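Long-range contacts in GDP-6-deoxy-D-mannose reductase (Pseudomonas aeruginosa, PDB 6X3B), which probably reduces GDP-4-dehydro-6-deoxy-D-mannose to GDP-rhamnose with NADPH, supplying the sugar for bacterial lipopolysaccharide O-antigen: residues 58-63 and 105-110; 176-181 and 230-235; 221-226 and 245-250. All coordinates share one frame; numbering follows the deposited sequence.

Interaction 1: residues 58-63 and 105-110. With NDP (NADPH dihydro-nicotinamide-adenine-dinucleotide phosphate), chain E.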
loop_
_atom_site.group_PDB
_atom_site.type_symbol
_atom_site.label_atom_id
_atom_site.label_comp_id
_atom_site.label_asym_id
_atom_site.label_seq_id
_atom_site.Cartn_x
_atom_site.Cartn_y
_atom_site.Cartn_z
ATOM N N TYR A 58 -3.893 -25.886 4.014
ATOM C CA TYR A 58 -2.751 -25.122 3.540
ATOM C C TYR A 58 -2.567 -23.897 4.417
ATOM O O TYR A 58 -3.483 -23.450 5.113
ATOM C CB TYR A 58 -2.899 -24.738 2.051
ATOM C CG TYR A 58 -4.098 -23.867 1.761
ATOM C CD1 TYR A 58 -5.342 -24.428 1.472
ATOM C CD2 TYR A 58 -3.985 -22.484 1.786
ATOM C CE1 TYR A 58 -6.438 -23.625 1.218
ATOM C CE2 TYR A 58 -5.065 -21.676 1.531
ATOM C CZ TYR A 58 -6.286 -22.245 1.238
ATOM O OH TYR A 58 -7.351 -21.421 1.009
ATOM N N ASP A 59 -1.343 -23.388 4.401
ATOM C CA ASP A 59 -0.961 -22.191 5.132
ATOM C C ASP A 59 -0.328 -21.230 4.136
ATOM O O ASP A 59 0.696 -21.553 3.531
ATOM C CB ASP A 59 0.017 -22.527 6.260
ATOM C CG ASP A 59 0.204 -21.381 7.230
ATOM O OD1 ASP A 59 0.090 -20.208 6.805
ATOM O OD2 ASP A 59 0.466 -21.660 8.420
ATOM N N LEU A 60 -0.916 -20.041 4.001
ATOM C CA LEU A 60 -0.410 -19.056 3.053
ATOM C C LEU A 60 0.993 -18.589 3.403
ATOM O O LEU A 60 1.723 -18.118 2.515
ATOM C CB LEU A 60 -1.377 -17.878 2.979
ATOM C CG LEU A 60 -2.680 -18.206 2.239
ATOM C CD1 LEU A 60 -3.723 -17.131 2.418
ATOM C CD2 LEU A 60 -2.410 -18.429 0.767
ATOM N N LEU A 61 1.389 -18.724 4.670
ATOM C CA LEU A 61 2.754 -18.448 5.096
ATOM C C LEU A 61 3.755 -19.510 4.662
ATOM O O LEU A 61 4.959 -19.285 4.818
ATOM C CB LEU A 61 2.799 -18.335 6.619
ATOM C CG LEU A 61 2.015 -17.172 7.228
ATOM C CD1 LEU A 61 2.009 -17.289 8.740
ATOM C CD2 LEU A 61 2.643 -15.869 6.805
ATOM N N GLU A 62 3.309 -20.662 4.160
ATOM C CA GLU A 62 4.207 -21.778 3.856
ATOM C C GLU A 62 4.088 -22.136 2.377
ATOM O O GLU A 62 3.185 -22.894 1.993
ATOM C CB GLU A 62 3.881 -22.993 4.729
ATOM C CG GLU A 62 4.729 -23.117 5.994
ATOM C CD GLU A 62 6.174 -23.583 5.735
ATOM O OE1 GLU A 62 6.408 -24.398 4.812
ATOM O OE2 GLU A 62 7.085 -23.127 6.466
ATOM N N PRO A 63 4.967 -21.620 1.514
ATOM C CA PRO A 63 4.856 -21.919 0.076
ATOM C C PRO A 63 4.790 -23.405 -0.263
ATOM O O PRO A 63 4.096 -23.771 -1.220
ATOM C CB PRO A 63 6.112 -21.254 -0.505
ATOM C CG PRO A 63 6.360 -20.084 0.398
ATOM C CD PRO A 63 5.964 -20.569 1.788
ATOM N N LEU A 105 1.276 -12.734 -1.606
ATOM C CA LEU A 105 2.365 -12.934 -2.552
ATOM C C LEU A 105 2.664 -14.413 -2.743
ATOM O O LEU A 105 2.885 -14.869 -3.873
ATOM C CB LEU A 105 3.619 -12.204 -2.086
ATOM C CG LEU A 105 4.862 -12.532 -2.924
ATOM C CD1 LEU A 105 4.771 -11.971 -4.374
ATOM C CD2 LEU A 105 6.114 -12.032 -2.230
ATOM N N ASN A 106 2.699 -15.188 -1.648
ATOM C CA ASN A 106 2.950 -16.614 -1.809
ATOM C C ASN A 106 1.869 -17.260 -2.663
ATOM O O ASN A 106 2.167 -18.086 -3.534
ATOM C CB ASN A 106 3.046 -17.312 -0.446
ATOM C CG ASN A 106 4.278 -16.909 0.324
ATOM O OD1 ASN A 106 5.280 -16.485 -0.265
ATOM N ND2 ASN A 106 4.221 -17.044 1.650
ATOM N N LEU A 107 0.607 -16.903 -2.426
ATOM C CA LEU A 107 -0.475 -17.427 -3.262
ATOM C C LEU A 107 -0.279 -17.054 -4.732
ATOM O O LEU A 107 -0.421 -17.896 -5.625
ATOM C CB LEU A 107 -1.810 -16.902 -2.754
ATOM C CG LEU A 107 -3.023 -17.212 -3.621
ATOM C CD1 LEU A 107 -3.270 -18.727 -3.637
ATOM C CD2 LEU A 107 -4.204 -16.454 -3.031
ATOM N N LEU A 108 0.022 -15.782 -5.004
ATOM C CA LEU A 108 0.213 -15.350 -6.387
ATOM C C LEU A 108 1.336 -16.136 -7.056
ATOM O O LEU A 108 1.178 -16.633 -8.177
ATOM C CB LEU A 108 0.502 -13.846 -6.406
ATOM C CG LEU A 108 -0.700 -12.968 -6.019
ATOM C CD1 LEU A 108 -0.239 -11.516 -5.744
ATOM C CD2 LEU A 108 -1.762 -12.997 -7.136
ATOM N N GLN A 109 2.460 -16.320 -6.350
ATOM C CA GLN A 109 3.588 -17.048 -6.931
ATOM C C GLN A 109 3.259 -18.520 -7.165
ATOM O O GLN A 109 3.690 -19.105 -8.174
ATOM C CB GLN A 109 4.814 -16.908 -6.034
ATOM C CG GLN A 109 5.258 -15.470 -5.948
ATOM C CD GLN A 109 6.576 -15.326 -5.274
ATOM O OE1 GLN A 109 6.768 -15.812 -4.142
ATOM N NE2 GLN A 109 7.501 -14.633 -5.934
ATOM N N ALA A 110 2.553 -19.152 -6.220
ATOM C CA ALA A 110 2.143 -20.539 -6.406
ATOM C C ALA A 110 1.221 -20.682 -7.621
ATOM O O ALA A 110 1.379 -21.607 -8.431
ATOM C CB ALA A 110 1.451 -21.059 -5.142
HETATM P PA NDP E . -12.448 -14.782 8.757
HETATM O O1A NDP E . -11.421 -14.294 9.722
HETATM O O2A NDP E . -13.776 -15.207 9.285
HETATM O O5B NDP E . -11.828 -15.962 7.870
HETATM C C5B NDP E . -10.424 -15.915 7.521
HETATM C C4B NDP E . -10.079 -17.134 6.703
HETATM O O4B NDP E . -8.679 -17.080 6.330
HETATM C C3B NDP E . -10.280 -18.490 7.398
HETATM O O3B NDP E . -10.843 -19.442 6.504
HETATM C C2B NDP E . -8.866 -18.863 7.826
HETATM O O2B NDP E . -8.721 -20.280 7.895
HETATM C C1B NDP E . -8.061 -18.300 6.663
HETATM N N9A NDP E . -6.663 -18.047 6.983
HETATM C C8A NDP E . -6.176 -17.195 7.942
HETATM N N7A NDP E . -4.869 -17.178 8.007
HETATM C C5A NDP E . -4.466 -18.077 7.031
HETATM C C6A NDP E . -3.198 -18.508 6.601
HETATM N N6A NDP E . -2.078 -18.049 7.153
HETATM N N1A NDP E . -3.138 -19.419 5.602
HETATM C C2A NDP E . -4.291 -19.855 5.078
HETATM N N3A NDP E . -5.539 -19.523 5.397
HETATM C C4A NDP E . -5.562 -18.620 6.392
HETATM O O3 NDP E . -12.688 -13.656 7.644
HETATM P PN NDP E . -14.044 -13.101 6.999
HETATM O O1N NDP E . -14.707 -14.215 6.260
HETATM O O2N NDP E . -14.819 -12.392 8.057
HETATM O O5D NDP E . -13.475 -12.031 5.951
HETATM C C5D NDP E . -13.275 -12.439 4.576
HETATM C C4D NDP E . -12.552 -11.340 3.838
HETATM O O4D NDP E . -13.372 -10.144 3.851
HETATM C C3D NDP E . -11.192 -10.930 4.420
HETATM O O3D NDP E . -10.259 -10.640 3.388
HETATM C C2D NDP E . -11.556 -9.694 5.238
HETATM O O2D NDP E . -10.460 -8.814 5.428
HETATM C C1D NDP E . -12.646 -9.061 4.380
HETATM N N1N NDP E . -13.575 -8.205 5.175
HETATM C C2N NDP E . -14.487 -8.759 6.032
HETATM C C3N NDP E . -15.445 -8.003 6.651
HETATM C C7N NDP E . -16.219 -8.621 7.752
HETATM O O7N NDP E . -17.031 -7.941 8.386
HETATM N N7N NDP E . -16.014 -9.902 8.021
HETATM C C4N NDP E . -15.653 -6.603 6.185
HETATM C C5N NDP E . -14.584 -6.102 5.306
HETATM C C6N NDP E . -13.525 -6.837 5.059
HETATM P P2B NDP E . -8.383 -20.762 9.399
HETATM O O1X NDP E . -8.253 -22.268 9.325
HETATM O O2X NDP E . -7.084 -20.097 9.801
HETATM O O3X NDP E . -9.541 -20.329 10.273
HETATM O O HOH W 1 6.175 -16.573 3.811
#
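Asn106, on helix 93-114, reaches the adenine-binding loop with its carboxamide and donates from ND2 to the carbonyl O of Leu60 over 2.9 Å. The bond is nearly straight (168° at the hydrogen), and the acceptor lies in the amide plane. A water takes a further bond from ND2 and donates to Leu61 O, so one amide nitrogen serves two consecutive carbonyls of the loop, one directly and one through the water. CG of Pro63 rests against the same carboxamide, 3.8 Å from Asn106 CG. Beside this polar grip, Leu60 lays CD2 against CB of Leu107, 3.9 Å away, while its CD1 branch faces C2A of the cofactor at 3.8 Å.

The adenine is met by one backbone and one side-chain group: Leu60 N donates to NDP N1A at 2.8 Å, and NDP N6A donates to Asp59 OD1 at 3.1 Å. With CG of Asp59 anti to the backbone N (chi1 -167°), the same OD1 accepts from Leu61 N, which meets it from above the carboxylate plane, closing an Asx turn within the type I turn from Asp59 to Glu62. The bond from Asn106 ties helix 93-114 to the turn that meets the base.

Outside the turn, Ser65 OG bonds to Asp59 N and Glu62 O. Leu61 leans on Arg95 and Ile99 of helix 93-114, Leu107 and Tyr58 touch Thr28 of strand 23-28, and Leu105 meets helix 150-169 as well as Ala94 of the second subunit.

Interaction 2: residues 176-181 and 230-235. With NDP (NADPH dihydro-nicotinamide-adenine-dinucleotide phosphate), chain E.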
loop_
_atom_site.group_PDB
_atom_site.type_symbol
_atom_site.label_atom_id
_atom_site.label_comp_id
_atom_site.label_asym_id
_atom_site.label_seq_id
_atom_site.Cartn_x
_atom_site.Cartn_y
_atom_site.Cartn_z
ATOM N N ALA A 176 -11.999 -5.568 -4.726
ATOM C CA ALA A 176 -13.241 -5.158 -4.105
ATOM C C ALA A 176 -12.941 -4.596 -2.725
ATOM O O ALA A 176 -12.148 -5.181 -1.984
ATOM C CB ALA A 176 -14.205 -6.338 -3.985
ATOM N N ARG A 177 -13.595 -3.481 -2.369
ATOM C CA ARG A 177 -13.526 -2.886 -1.025
ATOM C C ARG A 177 -14.900 -2.982 -0.376
ATOM O O ARG A 177 -15.719 -2.059 -0.493
ATOM C CB ARG A 177 -13.054 -1.425 -1.066
ATOM C CG ARG A 177 -11.602 -1.274 -1.518
ATOM C CD ARG A 177 -11.214 0.191 -1.769
ATOM N NE ARG A 177 -9.787 0.306 -2.034
ATOM C CZ ARG A 177 -9.203 1.430 -2.442
ATOM N NH1 ARG A 177 -9.944 2.516 -2.656
ATOM N NH2 ARG A 177 -7.888 1.466 -2.638
ATOM N N PRO A 178 -15.224 -4.086 0.282
ATOM C CA PRO A 178 -16.545 -4.201 0.910
ATOM C C PRO A 178 -16.601 -3.386 2.185
ATOM O O PRO A 178 -15.619 -3.285 2.930
ATOM C CB PRO A 178 -16.661 -5.697 1.212
ATOM C CG PRO A 178 -15.207 -6.125 1.420
ATOM C CD PRO A 178 -14.426 -5.319 0.416
ATOM N N PHE A 179 -17.769 -2.801 2.435
ATOM C CA PHE A 179 -17.969 -2.095 3.690
ATOM C C PHE A 179 -18.586 -3.080 4.688
ATOM O O PHE A 179 -18.277 -4.275 4.628
ATOM C CB PHE A 179 -18.790 -0.817 3.438
ATOM C CG PHE A 179 -17.984 0.288 2.741
ATOM C CD1 PHE A 179 -17.360 0.049 1.523
ATOM C CD2 PHE A 179 -17.825 1.540 3.325
ATOM C CE1 PHE A 179 -16.615 1.047 0.875
ATOM C CE2 PHE A 179 -17.093 2.543 2.689
ATOM C CZ PHE A 179 -16.477 2.293 1.461
ATOM N N ASN A 180 -19.363 -2.578 5.645
ATOM C CA ASN A 180 -19.901 -3.431 6.741
ATOM C C ASN A 180 -20.716 -4.619 6.215
ATOM O O ASN A 180 -21.538 -4.424 5.312
ATOM C CB ASN A 180 -20.624 -2.606 7.806
ATOM C CG ASN A 180 -19.662 -1.762 8.614
ATOM O OD1 ASN A 180 -19.121 -0.785 8.110
ATOM N ND2 ASN A 180 -19.434 -2.142 9.859
ATOM N N HIS A 181 -20.514 -5.788 6.767
ATOM C CA HIS A 181 -21.221 -7.049 6.422
ATOM C C HIS A 181 -22.182 -7.413 7.554
ATOM O O HIS A 181 -21.859 -7.131 8.715
ATOM C CB HIS A 181 -20.254 -8.243 6.411
ATOM C CG HIS A 181 -19.303 -8.343 5.269
ATOM N ND1 HIS A 181 -18.570 -7.274 4.823
ATOM C CD2 HIS A 181 -18.909 -9.400 4.531
ATOM C CE1 HIS A 181 -17.790 -7.654 3.836
ATOM N NE2 HIS A 181 -17.978 -8.953 3.642
ATOM N N SER A 230 -22.754 -11.747 -3.932
ATOM C CA SER A 230 -23.254 -11.615 -5.293
ATOM C C SER A 230 -22.466 -10.552 -6.044
ATOM O O SER A 230 -22.215 -10.682 -7.248
ATOM C CB SER A 230 -24.745 -11.286 -5.259
ATOM O OG SER A 230 -25.185 -10.794 -6.510
ATOM N N ALA A 231 -22.029 -9.517 -5.328
ATOM C CA ALA A 231 -21.159 -8.515 -5.929
ATOM C C ALA A 231 -19.840 -9.123 -6.374
ATOM O O ALA A 231 -19.337 -8.775 -7.439
ATOM C CB ALA A 231 -20.924 -7.367 -4.938
ATOM N N TYR A 232 -19.246 -10.030 -5.566
ATOM C CA TYR A 232 -17.960 -10.622 -5.957
ATOM C C TYR A 232 -18.102 -11.467 -7.215
ATOM O O TYR A 232 -17.237 -11.436 -8.105
ATOM C CB TYR A 232 -17.374 -11.499 -4.835
ATOM C CG TYR A 232 -17.020 -10.776 -3.553
ATOM C CD1 TYR A 232 -16.993 -9.380 -3.489
ATOM C CD2 TYR A 232 -16.730 -11.501 -2.402
ATOM C CE1 TYR A 232 -16.693 -8.721 -2.290
ATOM C CE2 TYR A 232 -16.417 -10.872 -1.202
ATOM C CZ TYR A 232 -16.396 -9.480 -1.145
ATOM O OH TYR A 232 -16.089 -8.827 0.034
ATOM N N LEU A 233 -19.174 -12.255 -7.296
ATOM C CA LEU A 233 -19.368 -13.099 -8.479
ATOM C C LEU A 233 -19.647 -12.259 -9.725
ATOM O O LEU A 233 -19.214 -12.614 -10.834
ATOM C CB LEU A 233 -20.507 -14.088 -8.224
ATOM C CG LEU A 233 -20.229 -15.125 -7.118
ATOM C CD1 LEU A 233 -21.455 -16.022 -6.917
ATOM C CD2 LEU A 233 -18.980 -15.971 -7.430
ATOM N N ARG A 234 -20.391 -11.161 -9.574
ATOM C CA ARG A 234 -20.633 -10.288 -10.732
ATOM C C ARG A 234 -19.368 -9.546 -11.148
ATOM O O ARG A 234 -19.172 -9.257 -12.341
ATOM C CB ARG A 234 -21.753 -9.304 -10.420
ATOM C CG ARG A 234 -23.088 -9.997 -10.163
ATOM C CD ARG A 234 -24.240 -9.043 -10.295
ATOM N NE ARG A 234 -24.557 -8.830 -11.693
ATOM C CZ ARG A 234 -25.394 -9.587 -12.390
ATOM N NH1 ARG A 234 -26.004 -10.608 -11.804
ATOM N NH2 ARG A 234 -25.609 -9.326 -13.674
ATOM N N LEU A 235 -18.483 -9.267 -10.189
ATOM C CA LEU A 235 -17.183 -8.713 -10.541
ATOM C C LEU A 235 -16.369 -9.708 -11.360
ATOM O O LEU A 235 -15.741 -9.330 -12.363
ATOM C CB LEU A 235 -16.435 -8.293 -9.273
ATOM C CG LEU A 235 -16.874 -6.944 -8.713
ATOM C CD1 LEU A 235 -16.218 -6.684 -7.344
ATOM C CD2 LEU A 235 -16.539 -5.844 -9.705
HETATM P PA NDP E . -12.448 -14.782 8.757
HETATM O O1A NDP E . -11.421 -14.294 9.722
HETATM O O2A NDP E . -13.776 -15.207 9.285
HETATM O O5B NDP E . -11.828 -15.962 7.870
HETATM C C5B NDP E . -10.424 -15.915 7.521
HETATM C C4B NDP E . -10.079 -17.134 6.703
HETATM O O4B NDP E . -8.679 -17.080 6.330
HETATM C C3B NDP E . -10.280 -18.490 7.398
HETATM O O3B NDP E . -10.843 -19.442 6.504
HETATM C C2B NDP E . -8.866 -18.863 7.826
HETATM O O2B NDP E . -8.721 -20.280 7.895
HETATM C C1B NDP E . -8.061 -18.300 6.663
HETATM N N9A NDP E . -6.663 -18.047 6.983
HETATM C C8A NDP E . -6.176 -17.195 7.942
HETATM N N7A NDP E . -4.869 -17.178 8.007
HETATM C C5A NDP E . -4.466 -18.077 7.031
HETATM C C6A NDP E . -3.198 -18.508 6.601
HETATM N N6A NDP E . -2.078 -18.049 7.153
HETATM N N1A NDP E . -3.138 -19.419 5.602
HETATM C C2A NDP E . -4.291 -19.855 5.078
HETATM N N3A NDP E . -5.539 -19.523 5.397
HETATM C C4A NDP E . -5.562 -18.620 6.392
HETATM O O3 NDP E . -12.688 -13.656 7.644
HETATM P PN NDP E . -14.044 -13.101 6.999
HETATM O O1N NDP E . -14.707 -14.215 6.260
HETATM O O2N NDP E . -14.819 -12.392 8.057
HETATM O O5D NDP E . -13.475 -12.031 5.951
HETATM C C5D NDP E . -13.275 -12.439 4.576
HETATM C C4D NDP E . -12.552 -11.340 3.838
HETATM O O4D NDP E . -13.372 -10.144 3.851
HETATM C C3D NDP E . -11.192 -10.930 4.420
HETATM O O3D NDP E . -10.259 -10.640 3.388
HETATM C C2D NDP E . -11.556 -9.694 5.238
HETATM O O2D NDP E . -10.460 -8.814 5.428
HETATM C C1D NDP E . -12.646 -9.061 4.380
HETATM N N1N NDP E . -13.575 -8.205 5.175
HETATM C C2N NDP E . -14.487 -8.759 6.032
HETATM C C3N NDP E . -15.445 -8.003 6.651
HETATM C C7N NDP E . -16.219 -8.621 7.752
HETATM O O7N NDP E . -17.031 -7.941 8.386
HETATM N N7N NDP E . -16.014 -9.902 8.021
HETATM C C4N NDP E . -15.653 -6.603 6.185
HETATM C C5N NDP E . -14.584 -6.102 5.306
HETATM C C6N NDP E . -13.525 -6.837 5.059
HETATM P P2B NDP E . -8.383 -20.762 9.399
HETATM O O1X NDP E . -8.253 -22.268 9.325
HETATM O O2X NDP E . -7.084 -20.097 9.801
HETATM O O3X NDP E . -9.541 -20.329 10.273
HETATM O O HOH W 2 -15.832 -10.006 2.194
#
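Tyr232 reaches from helix 225-238 to strand 172-182, its ring passing Ala176 and its hydroxyl ending beside Pro178. This is helix-on-sheet packing in the Rossmann-like fold of the epimerase/dehydratase family, with the local helix and strand axes nearly antiparallel (170°) and 10.4 Å apart.

The tight part is apolar. Ala176 CB touches both Tyr232 CE1, 3.8 Å away, and Leu235 CD1, and Leu121 and Ile123 of strand 119-123 also touch the tyrosine side chain. Farther out, Pro178 meets the edge of the Tyr232 ring, with its CG 3.2 Å from Tyr232 OH.

Toward the cofactor, direct packing gives way to a water-mediated link. His181 NE2 and Tyr232 OH stand 4.1 Å apart and do not bond directly. A water bonds to each of them and donates to the ribose oxygen O4D of NADPH. The imidazole presents one face to the nicotinamide, with C3N lying 3.6 Å above its plane and displaced toward the rim. Its rotation is fixed at the ring edge: His181 ND1 donates to Phe179 O at 3.0 Å, the acceptor close to the imidazole plane and the N-H...O angle 141°.

Interaction 3: residues 221-226 and 245-250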
loop_
_atom_site.group_PDB
_atom_site.type_symbol
_atom_site.label_atom_id
_atom_site.label_comp_id
_atom_site.label_asym_id
_atom_site.label_seq_id
_atom_site.Cartn_x
_atom_site.Cartn_y
_atom_site.Cartn_z
ATOM N N ASP A 221 -22.331 1.867 6.624
ATOM C CA ASP A 221 -22.881 1.310 5.391
ATOM C C ASP A 221 -22.844 -0.218 5.500
ATOM O O ASP A 221 -21.760 -0.807 5.492
ATOM C CB ASP A 221 -22.060 1.799 4.200
ATOM C CG ASP A 221 -22.657 1.412 2.869
ATOM O OD1 ASP A 221 -23.201 0.278 2.776
ATOM O OD2 ASP A 221 -22.561 2.235 1.906
ATOM N N PHE A 222 -24.023 -0.857 5.561
ATOM C CA PHE A 222 -24.158 -2.304 5.729
ATOM C C PHE A 222 -24.716 -3.003 4.492
ATOM O O PHE A 222 -25.614 -2.484 3.822
ATOM C CB PHE A 222 -25.099 -2.645 6.898
ATOM C CG PHE A 222 -24.575 -2.242 8.248
ATOM C CD1 PHE A 222 -23.791 -3.113 8.987
ATOM C CD2 PHE A 222 -24.915 -1.012 8.801
ATOM C CE1 PHE A 222 -23.315 -2.738 10.249
ATOM C CE2 PHE A 222 -24.443 -0.641 10.051
ATOM C CZ PHE A 222 -23.642 -1.500 10.767
ATOM N N LEU A 223 -24.225 -4.227 4.246
ATOM C CA LEU A 223 -24.803 -5.172 3.298
ATOM C C LEU A 223 -24.972 -6.536 3.956
ATOM O O LEU A 223 -24.134 -6.959 4.758
ATOM C CB LEU A 223 -23.912 -5.345 2.055
ATOM C CG LEU A 223 -23.843 -4.202 1.045
ATOM C CD1 LEU A 223 -22.724 -4.480 0.049
ATOM C CD2 LEU A 223 -25.184 -4.069 0.332
ATOM N N ASP A 224 -26.037 -7.247 3.588
ATOM C CA ASP A 224 -26.084 -8.669 3.892
ATOM C C ASP A 224 -24.924 -9.376 3.210
ATOM O O ASP A 224 -24.549 -9.035 2.084
ATOM C CB ASP A 224 -27.401 -9.299 3.416
ATOM C CG ASP A 224 -27.627 -10.675 4.028
ATOM O OD1 ASP A 224 -27.140 -11.682 3.471
ATOM O OD2 ASP A 224 -28.267 -10.734 5.090
ATOM N N VAL A 225 -24.364 -10.385 3.886
ATOM C CA VAL A 225 -23.248 -11.136 3.309
ATOM C C VAL A 225 -23.611 -11.719 1.947
ATOM O O VAL A 225 -22.747 -11.866 1.077
ATOM C CB VAL A 225 -22.782 -12.230 4.297
ATOM C CG1 VAL A 225 -23.909 -13.215 4.596
ATOM C CG2 VAL A 225 -21.530 -12.950 3.781
ATOM N N GLN A 226 -24.885 -12.056 1.733
ATOM C CA GLN A 226 -25.278 -12.605 0.436
ATOM C C GLN A 226 -25.207 -11.556 -0.673
ATOM O O GLN A 226 -24.891 -11.889 -1.825
ATOM C CB GLN A 226 -26.687 -13.190 0.508
ATOM C CG GLN A 226 -27.138 -13.755 -0.840
ATOM C CD GLN A 226 -28.508 -14.393 -0.790
ATOM O OE1 GLN A 226 -28.748 -15.305 0.003
ATOM N NE2 GLN A 226 -29.417 -13.920 -1.643
ATOM N N TYR A 245 -13.212 -1.608 -6.883
ATOM C CA TYR A 245 -14.645 -1.377 -6.714
ATOM C C TYR A 245 -15.028 -1.390 -5.244
ATOM O O TYR A 245 -14.716 -2.360 -4.542
ATOM C CB TYR A 245 -15.464 -2.455 -7.436
ATOM C CG TYR A 245 -15.212 -2.499 -8.908
ATOM C CD1 TYR A 245 -14.180 -3.263 -9.434
ATOM C CD2 TYR A 245 -16.007 -1.767 -9.777
ATOM C CE1 TYR A 245 -13.944 -3.298 -10.797
ATOM C CE2 TYR A 245 -15.784 -1.786 -11.130
ATOM C CZ TYR A 245 -14.766 -2.551 -11.635
ATOM O OH TYR A 245 -14.591 -2.555 -12.986
ATOM N N ASN A 246 -15.713 -0.334 -4.786
ATOM C CA ASN A 246 -16.431 -0.409 -3.516
ATOM C C ASN A 246 -17.573 -1.413 -3.629
ATOM O O ASN A 246 -18.273 -1.458 -4.639
ATOM C CB ASN A 246 -17.034 0.937 -3.133
ATOM C CG ASN A 246 -15.991 1.974 -2.760
ATOM O OD1 ASN A 246 -14.841 1.647 -2.425
ATOM N ND2 ASN A 246 -16.400 3.233 -2.795
ATOM N N VAL A 247 -17.778 -2.191 -2.574
ATOM C CA VAL A 247 -18.951 -3.058 -2.461
ATOM C C VAL A 247 -19.702 -2.585 -1.219
ATOM O O VAL A 247 -19.276 -2.839 -0.086
ATOM C CB VAL A 247 -18.577 -4.544 -2.382
ATOM C CG1 VAL A 247 -19.854 -5.412 -2.191
ATOM C CG2 VAL A 247 -17.800 -4.993 -3.661
ATOM N N CYS A 248 -20.816 -1.879 -1.425
ATOM C CA CYS A 248 -21.520 -1.206 -0.340
ATOM C C CYS A 248 -22.960 -0.952 -0.767
ATOM O O CYS A 248 -23.324 -1.100 -1.938
ATOM C CB CYS A 248 -20.816 0.110 0.043
ATOM S SG CYS A 248 -20.549 1.206 -1.396
ATOM N N SER A 249 -23.783 -0.572 0.206
ATOM C CA SER A 249 -25.194 -0.311 -0.049
ATOM C C SER A 249 -25.468 1.121 -0.495
ATOM O O SER A 249 -26.498 1.376 -1.127
ATOM C CB SER A 249 -26.019 -0.589 1.216
ATOM O OG SER A 249 -25.845 0.483 2.140
ATOM N N GLY A 250 -24.590 2.067 -0.167
ATOM C CA GLY A 250 -24.913 3.455 -0.417
ATOM C C GLY A 250 -25.941 4.023 0.536
ATOM O O GLY A 250 -26.424 5.135 0.316
HETATM O O HOH W 3 -26.647 0.120 4.942
#
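Asp221 and the turn at Ser249 and Gly250 are joined by hydrogen bonds to one carboxylate. Two come from the backbone: Ser249 N approaches Asp221 OD1 on the syn lone pair at 2.8 Å, and Asp221 OD2 takes Gly250 N at 2.9 Å, again on the syn side but tilted from the plane. The aspartate thereby clasps two successive amides, one with each oxygen. In the Ser249 conformer described, the hydroxyl adds a third bond, with OG 2.7 Å from Asp221 OD1 and above the carboxylate plane (55° out of it). There OG lies between its own backbone N and carbonyl carbon (chi1 76°), which turns the hydroxyl back over the carboxylate. Gly289 N gives OD2 a second donor.

With the same conformer a water adds an indirect bridge, accepting from Phe222 N and donating to Ser249 OG.

The apolar contacts centre on Leu223. Its CD1 branch touches Val247 CG1 at 3.8 Å and comes closer still to the backbone, 3.5 Å from Cys248 CA, while CD2 lies against Ser249 CB. Val228 and Trp300 also touch this leucine. On the polar flank, Cys248 CB packs 3.3 Å from Asp221 OD2.

Just beyond the contact, Asp224 caps helix 225-238, its OD1 accepting from Gln226 N.

A buried carboxylate met by three backbone N-H groups, and in the conformer described by the Ser249 hydroxyl as well, would be expected to stay ionised. Its bonds hold the chain leaving strand 244-247 against strand 219-224, although the two strands pair with strand 172-182 rather than with each other.

Overall arrangement
Interactions 2 and 3 are buried and adjoin, their centres about 7 Å apart. Strand 172-182 pairs with both strands of interaction 3, and helix 225-238, which packs on the sheet in interaction 2, starts directly after strand 219-224 of interaction 3, so the two form one continuous region of the fold. Interaction 1 lies at the periphery, its centre about 23 Å from that of interaction 2 and about 29 Å from that of interaction 3, and is only partly buried. Chemistry follows place: a single amide and a water fasten the outer loop to its helix, apolar packing dominates the helix-sheet contact, and a carboxylate clasps a turn in interaction 3. Interactions 1 and 2 touch opposite ends of NADPH, adenine and nicotinamide.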